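PDB 3CK6: zinc transport protein ZntB from Vibrio parahaemolyticus RIMD 2210633, which probably takes zinc ions up into the cell together with protons, as a homopentameric membrane transporter of the CorA family. Local coordinates for residues E[79-93]-E[138-152]. The protein carries 1 engineered substitution. Residues are numbered along the deposited sequence; the frame is centred on the assembly and turned at random. Where two conformers were deposited one is given.
Sequences LILRGINMNENASPE and LNQIIEGLNGKIDLY
Ile84 and Tyr152 meet where strand 79-83 runs out into a loop beside helix 138-152. Ile84 CD1 lies 3.7 Å from Tyr152 CD2, with the isoleucine chain roughly perpendicular to the tyrosine side chain. With CG anti to the backbone N (chi1 177°), the Tyr152 ring extends from the helix to the loop. On the other side of the ring's long axis, CE1 of Tyr152 is 3.5 Å from Pro92 CB. The ring thus touches the loop at Ile84 and again at Pro92. The phenol oxygen OH of Tyr152 is 3.4 Å from Glu93 OE1. Ile84 CG1 packs against Ile149 CG1 and on the helix backbone at Lys148 O and Ile149 CA.

Further back, leucines and isoleucines join the sheet to the helix. Leu81 CD1 reaches Leu145 CD1 at 3.8 Å and also touches Ile142 CG1. The second branch of Leu145, CD2, rests on Gly83 CA. Here the CA atoms of Gly83 and Leu145 are only 5.5 Å apart, and the glycine has no side chain to stand between them. Leu79 turns CD2 to both Leu138 CD1 and Ile142 CD1. Strand and helix axes are 8.4 Å apart and 30° from parallel.

One water accepts from Ile84 N (3.0 Å) and donates to Leu145 O (2.8 Å). That carbonyl also accepts from Ile149 N within the helix. The amine of Lys148 leads away to a salt bridge with Glu120. Ile149 and Tyr152 also touch helix 173-199, at Ile187 and Ala179. The contact is mainly apolar. The water gives the buried Ile84 N a partner just past the strand, while packed leucine and isoleucine branches join the sheet to helix 134-161 of the cytoplasmic domain.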
loop_
_atom_site.group_PDB
_atom_site.type_symbol
_atom_site.label_atom_id
_atom_site.label_comp_id
_atom_site.label_asym_id
_atom_site.label_seq_id
_atom_site.Cartn_x
_atom_site.Cartn_y
_atom_site.Cartn_z
ATOM N N LEU E 79 13.686 -23.224 0.527
ATOM C CA LEU E 79 12.523 -22.745 -0.205
ATOM C C LEU E 79 11.301 -23.599 0.127
ATOM O O LEU E 79 11.296 -24.824 -0.036
ATOM C CB LEU E 79 12.764 -22.794 -1.718
ATOM C CG LEU E 79 11.654 -22.257 -2.613
ATOM C CD1 LEU E 79 11.446 -20.741 -2.421
ATOM C CD2 LEU E 79 11.989 -22.585 -4.063
ATOM N N ILE E 80 10.260 -22.925 0.583
ATOM C CA ILE E 80 9.016 -23.587 0.920
ATOM C C ILE E 80 7.936 -23.151 -0.032
ATOM O O ILE E 80 7.779 -21.954 -0.261
ATOM C CB ILE E 80 8.628 -23.295 2.408
ATOM C CG1 ILE E 80 9.728 -23.854 3.325
ATOM C CG2 ILE E 80 7.219 -23.862 2.730
ATOM C CD1 ILE E 80 9.661 -23.413 4.801
ATOM N N LEU E 81 7.170 -24.126 -0.549
ATOM C CA LEU E 81 6.123 -23.901 -1.529
ATOM C C LEU E 81 4.885 -24.728 -1.220
ATOM O O LEU E 81 4.938 -25.679 -0.449
ATOM C CB LEU E 81 6.607 -24.267 -2.944
ATOM C CG LEU E 81 7.859 -23.528 -3.436
ATOM C CD1 LEU E 81 8.325 -24.185 -4.716
ATOM C CD2 LEU E 81 7.616 -22.006 -3.646
ATOM N N ARG E 82 3.775 -24.334 -1.817
ATOM C CA ARG E 82 2.533 -25.068 -1.692
ATOM C C ARG E 82 2.017 -25.481 -3.074
ATOM O O ARG E 82 2.262 -24.793 -4.084
ATOM C CB ARG E 82 1.498 -24.230 -0.933
ATOM C CG ARG E 82 1.808 -24.035 0.542
ATOM C CD ARG E 82 0.858 -24.862 1.444
ATOM N NE ARG E 82 1.168 -24.656 2.871
ATOM C CZ ARG E 82 0.450 -25.119 3.894
ATOM N NH1 ARG E 82 -0.635 -25.849 3.689
ATOM N NH2 ARG E 82 0.819 -24.836 5.137
ATOM N N GLY E 83 1.304 -26.612 -3.106
ATOM C CA GLY E 83 0.667 -27.123 -4.314
ATOM C C GLY E 83 -0.721 -27.655 -4.029
ATOM O O GLY E 83 -1.079 -27.889 -2.867
ATOM N N ILE E 84 -1.493 -27.856 -5.092
ATOM C CA ILE E 84 -2.847 -28.461 -4.994
ATOM C C ILE E 84 -2.773 -29.870 -4.379
ATOM O O ILE E 84 -1.877 -30.648 -4.684
ATOM C CB ILE E 84 -3.534 -28.492 -6.380
ATOM C CG1 ILE E 84 -3.646 -27.074 -6.950
ATOM C CG2 ILE E 84 -4.965 -29.107 -6.314
ATOM C CD1 ILE E 84 -4.475 -26.094 -6.066
ATOM N N ASN E 85 -3.715 -30.178 -3.493
ATOM C CA ASN E 85 -3.771 -31.470 -2.833
ATOM C C ASN E 85 -4.656 -32.379 -3.686
ATOM O O ASN E 85 -5.882 -32.241 -3.645
ATOM C CB ASN E 85 -4.380 -31.277 -1.444
ATOM C CG ASN E 85 -4.210 -32.490 -0.546
ATOM O OD1 ASN E 85 -4.051 -33.627 -1.018
ATOM N ND2 ASN E 85 -4.239 -32.253 0.771
HETATM N N MSE E 86 -4.053 -33.282 -4.467
HETATM C CA MSE E 86 -4.842 -34.149 -5.360
HETATM C C MSE E 86 -4.946 -35.576 -4.831
HETATM O O MSE E 86 -5.031 -36.555 -5.590
HETATM C CB MSE E 86 -4.333 -34.129 -6.808
HETATM C CG MSE E 86 -4.868 -32.983 -7.680
HETATM SE SE MSE E 86 -6.729 -32.438 -7.425
HETATM C CE MSE E 86 -7.632 -34.121 -7.783
ATOM N N ASN E 87 -4.987 -35.685 -3.501
ATOM C CA ASN E 87 -5.064 -36.956 -2.816
ATOM C C ASN E 87 -6.465 -37.198 -2.213
ATOM O O ASN E 87 -7.218 -36.246 -1.984
ATOM C CB ASN E 87 -3.960 -37.009 -1.767
ATOM C CG ASN E 87 -2.565 -36.874 -2.394
ATOM O OD1 ASN E 87 -2.014 -37.848 -2.904
ATOM N ND2 ASN E 87 -2.003 -35.655 -2.376
ATOM N N GLU E 88 -6.823 -38.460 -1.978
ATOM C CA GLU E 88 -8.188 -38.773 -1.519
ATOM C C GLU E 88 -8.350 -38.411 -0.037
ATOM O O GLU E 88 -7.355 -38.377 0.702
ATOM C CB GLU E 88 -8.559 -40.230 -1.808
ATOM C CG GLU E 88 -7.829 -41.289 -0.981
ATOM C CD GLU E 88 -8.631 -42.580 -0.854
ATOM O OE1 GLU E 88 -9.730 -42.683 -1.447
ATOM O OE2 GLU E 88 -8.166 -43.500 -0.148
ATOM N N ASN E 89 -9.577 -38.098 0.375
ATOM C CA ASN E 89 -9.867 -37.631 1.748
ATOM C C ASN E 89 -9.297 -36.246 2.080
ATOM O O ASN E 89 -9.202 -35.864 3.257
ATOM C CB ASN E 89 -9.419 -38.645 2.820
ATOM C CG ASN E 89 -10.055 -40.011 2.643
ATOM O OD1 ASN E 89 -9.347 -41.009 2.490
ATOM N ND2 ASN E 89 -11.392 -40.067 2.666
ATOM N N ALA E 90 -8.922 -35.504 1.043
ATOM C CA ALA E 90 -8.501 -34.121 1.188
ATOM C C ALA E 90 -9.233 -33.318 0.137
ATOM O O ALA E 90 -9.772 -33.894 -0.817
ATOM C CB ALA E 90 -7.010 -33.991 0.997
ATOM N N SER E 91 -9.278 -32.001 0.330
ATOM C CA SER E 91 -9.786 -31.098 -0.679
ATOM C C SER E 91 -8.577 -30.525 -1.396
ATOM O O SER E 91 -7.526 -30.344 -0.761
ATOM C CB SER E 91 -10.613 -29.973 -0.051
ATOM O OG SER E 91 -11.359 -30.419 1.062
ATOM N N PRO E 92 -8.709 -30.247 -2.712
ATOM C CA PRO E 92 -7.606 -29.654 -3.479
ATOM C C PRO E 92 -7.059 -28.379 -2.839
ATOM O O PRO E 92 -5.833 -28.139 -2.884
ATOM C CB PRO E 92 -8.250 -29.322 -4.835
ATOM C CG PRO E 92 -9.378 -30.241 -4.959
ATOM C CD PRO E 92 -9.898 -30.476 -3.563
ATOM N N GLU E 93 -7.957 -27.589 -2.247
ATOM C CA GLU E 93 -7.619 -26.282 -1.660
ATOM C C GLU E 93 -6.894 -26.376 -0.313
ATOM O O GLU E 93 -6.351 -25.374 0.152
ATOM C CB GLU E 93 -8.860 -25.384 -1.521
ATOM C CG GLU E 93 -9.767 -25.741 -0.357
ATOM C CD GLU E 93 -10.946 -26.604 -0.783
ATOM O OE1 GLU E 93 -10.905 -27.181 -1.897
ATOM O OE2 GLU E 93 -11.920 -26.688 -0.004
ATOM N N LEU E 138 14.743 -27.568 -10.173
ATOM C CA LEU E 138 14.011 -26.683 -9.258
ATOM C C LEU E 138 13.032 -25.801 -10.040
ATOM O O LEU E 138 11.913 -25.559 -9.604
ATOM C CB LEU E 138 15.001 -25.832 -8.471
ATOM C CG LEU E 138 14.419 -24.781 -7.527
ATOM C CD1 LEU E 138 13.472 -25.434 -6.533
ATOM C CD2 LEU E 138 15.529 -24.013 -6.809
ATOM N N ASN E 139 13.474 -25.336 -11.210
ATOM C CA ASN E 139 12.612 -24.602 -12.146
ATOM C C ASN E 139 11.378 -25.410 -12.519
ATOM O O ASN E 139 10.256 -24.892 -12.506
ATOM C CB ASN E 139 13.446 -24.234 -13.389
ATOM C CG ASN E 139 12.811 -23.123 -14.250
ATOM O OD1 ASN E 139 13.501 -22.557 -15.098
ATOM N ND2 ASN E 139 11.502 -22.834 -14.065
ATOM N N GLN E 140 11.567 -26.692 -12.822
ATOM C CA GLN E 140 10.437 -27.570 -13.167
ATOM C C GLN E 140 9.501 -27.830 -11.990
ATOM O O GLN E 140 8.295 -27.940 -12.179
ATOM C CB GLN E 140 10.925 -28.893 -13.739
ATOM C CG GLN E 140 11.507 -28.781 -15.152
ATOM C CD GLN E 140 11.711 -30.134 -15.815
ATOM O OE1 GLN E 140 11.231 -31.166 -15.325
ATOM N NE2 GLN E 140 12.444 -30.143 -16.930
ATOM N N ILE E 141 10.040 -27.930 -10.782
ATOM C CA ILE E 141 9.188 -28.063 -9.588
ATOM C C ILE E 141 8.277 -26.832 -9.437
ATOM O O ILE E 141 7.049 -26.961 -9.287
ATOM C CB ILE E 141 10.019 -28.296 -8.290
ATOM C CG1 ILE E 141 10.771 -29.639 -8.366
ATOM C CG2 ILE E 141 9.097 -28.248 -7.020
ATOM C CD1 ILE E 141 11.874 -29.815 -7.290
ATOM N N ILE E 142 8.882 -25.644 -9.501
ATOM C CA ILE E 142 8.156 -24.379 -9.376
ATOM C C ILE E 142 7.080 -24.275 -10.473
ATOM O O ILE E 142 5.896 -24.072 -10.177
ATOM C CB ILE E 142 9.144 -23.160 -9.354
ATOM C CG1 ILE E 142 9.978 -23.168 -8.070
ATOM C CG2 ILE E 142 8.403 -21.844 -9.482
ATOM C CD1 ILE E 142 11.241 -22.333 -8.149
ATOM N N GLU E 143 7.475 -24.449 -11.739
ATOM C CA GLU E 143 6.513 -24.377 -12.835
ATOM C C GLU E 143 5.476 -25.513 -12.809
ATOM O O GLU E 143 4.322 -25.311 -13.206
ATOM C CB GLU E 143 7.201 -24.325 -14.201
ATOM C CG GLU E 143 7.934 -23.012 -14.474
ATOM C CD GLU E 143 7.014 -21.883 -14.986
ATOM O OE1 GLU E 143 5.904 -21.682 -14.427
ATOM O OE2 GLU E 143 7.420 -21.173 -15.950
ATOM N N GLY E 144 5.887 -26.701 -12.372
ATOM C CA GLY E 144 4.948 -27.821 -12.274
ATOM C C GLY E 144 3.821 -27.498 -11.296
ATOM O O GLY E 144 2.651 -27.707 -11.603
ATOM N N LEU E 145 4.197 -26.994 -10.117
ATOM C CA LEU E 145 3.251 -26.549 -9.085
ATOM C C LEU E 145 2.309 -25.441 -9.592
ATOM O O LEU E 145 1.096 -25.519 -9.362
ATOM C CB LEU E 145 3.995 -26.121 -7.812
ATOM C CG LEU E 145 4.708 -27.207 -6.989
ATOM C CD1 LEU E 145 5.553 -26.578 -5.888
ATOM C CD2 LEU E 145 3.725 -28.211 -6.415
ATOM N N ASN E 146 2.855 -24.437 -10.300
ATOM C CA ASN E 146 2.042 -23.422 -11.013
ATOM C C ASN E 146 1.028 -24.044 -11.967
ATOM O O ASN E 146 -0.164 -23.713 -11.913
ATOM C CB ASN E 146 2.930 -22.477 -11.856
ATOM C CG ASN E 146 3.661 -21.443 -11.026
ATOM O OD1 ASN E 146 3.309 -21.214 -9.863
ATOM N ND2 ASN E 146 4.684 -20.781 -11.635
ATOM N N GLY E 147 1.523 -24.899 -12.870
ATOM C CA GLY E 147 0.690 -25.609 -13.843
ATOM C C GLY E 147 -0.514 -26.308 -13.212
ATOM O O GLY E 147 -1.639 -26.204 -13.708
ATOM N N LYS E 148 -0.289 -27.029 -12.121
ATOM C CA LYS E 148 -1.413 -27.699 -11.436
ATOM C C LYS E 148 -2.385 -26.747 -10.731
ATOM O O LYS E 148 -3.584 -27.031 -10.659
ATOM C CB LYS E 148 -0.905 -28.796 -10.480
ATOM C CG LYS E 148 -0.016 -29.855 -11.163
ATOM C CD LYS E 148 -0.724 -30.521 -12.333
ATOM C CE LYS E 148 0.163 -31.561 -12.988
ATOM N NZ LYS E 148 -0.554 -32.311 -14.076
ATOM N N ILE E 149 -1.875 -25.626 -10.216
ATOM C CA ILE E 149 -2.752 -24.594 -9.645
ATOM C C ILE E 149 -3.630 -23.999 -10.754
ATOM O O ILE E 149 -4.854 -23.856 -10.577
ATOM C CB ILE E 149 -1.967 -23.472 -8.913
ATOM C CG1 ILE E 149 -1.314 -24.017 -7.631
ATOM C CG2 ILE E 149 -2.917 -22.320 -8.558
ATOM C CD1 ILE E 149 -0.220 -23.125 -7.027
ATOM N N ASP E 150 -3.022 -23.690 -11.904
ATOM C CA ASP E 150 -3.792 -23.246 -13.069
ATOM C C ASP E 150 -4.917 -24.219 -13.404
ATOM O O ASP E 150 -6.038 -23.789 -13.622
ATOM C CB ASP E 150 -2.901 -23.065 -14.307
ATOM C CG ASP E 150 -2.321 -21.660 -14.416
ATOM O OD1 ASP E 150 -3.009 -20.699 -14.007
ATOM O OD2 ASP E 150 -1.175 -21.515 -14.931
ATOM N N LEU E 151 -4.614 -25.520 -13.445
ATOM C CA LEU E 151 -5.614 -26.535 -13.799
ATOM C C LEU E 151 -6.772 -26.515 -12.819
ATOM O O LEU E 151 -7.929 -26.594 -13.234
ATOM C CB LEU E 151 -5.018 -27.957 -13.884
ATOM C CG LEU E 151 -4.360 -28.374 -15.209
ATOM C CD1 LEU E 151 -3.379 -29.535 -15.018
ATOM C CD2 LEU E 151 -5.397 -28.710 -16.318
ATOM N N TYR E 152 -6.463 -26.399 -11.525
ATOM C CA TYR E 152 -7.512 -26.287 -10.514
ATOM C C TYR E 152 -8.337 -25.008 -10.685
ATOM O O TYR E 152 -9.569 -25.043 -10.619
ATOM C CB TYR E 152 -6.942 -26.390 -9.096
ATOM C CG TYR E 152 -7.968 -26.202 -8.002
ATOM C CD1 TYR E 152 -8.984 -27.136 -7.797
ATOM C CD2 TYR E 152 -7.917 -25.090 -7.163
ATOM C CE1 TYR E 152 -9.925 -26.949 -6.788
ATOM C CE2 TYR E 152 -8.848 -24.906 -6.150
ATOM C CZ TYR E 152 -9.841 -25.830 -5.969
ATOM O OH TYR E 152 -10.762 -25.631 -4.959
HETATM O O HOH W 1 0.224 -27.442 -7.511
#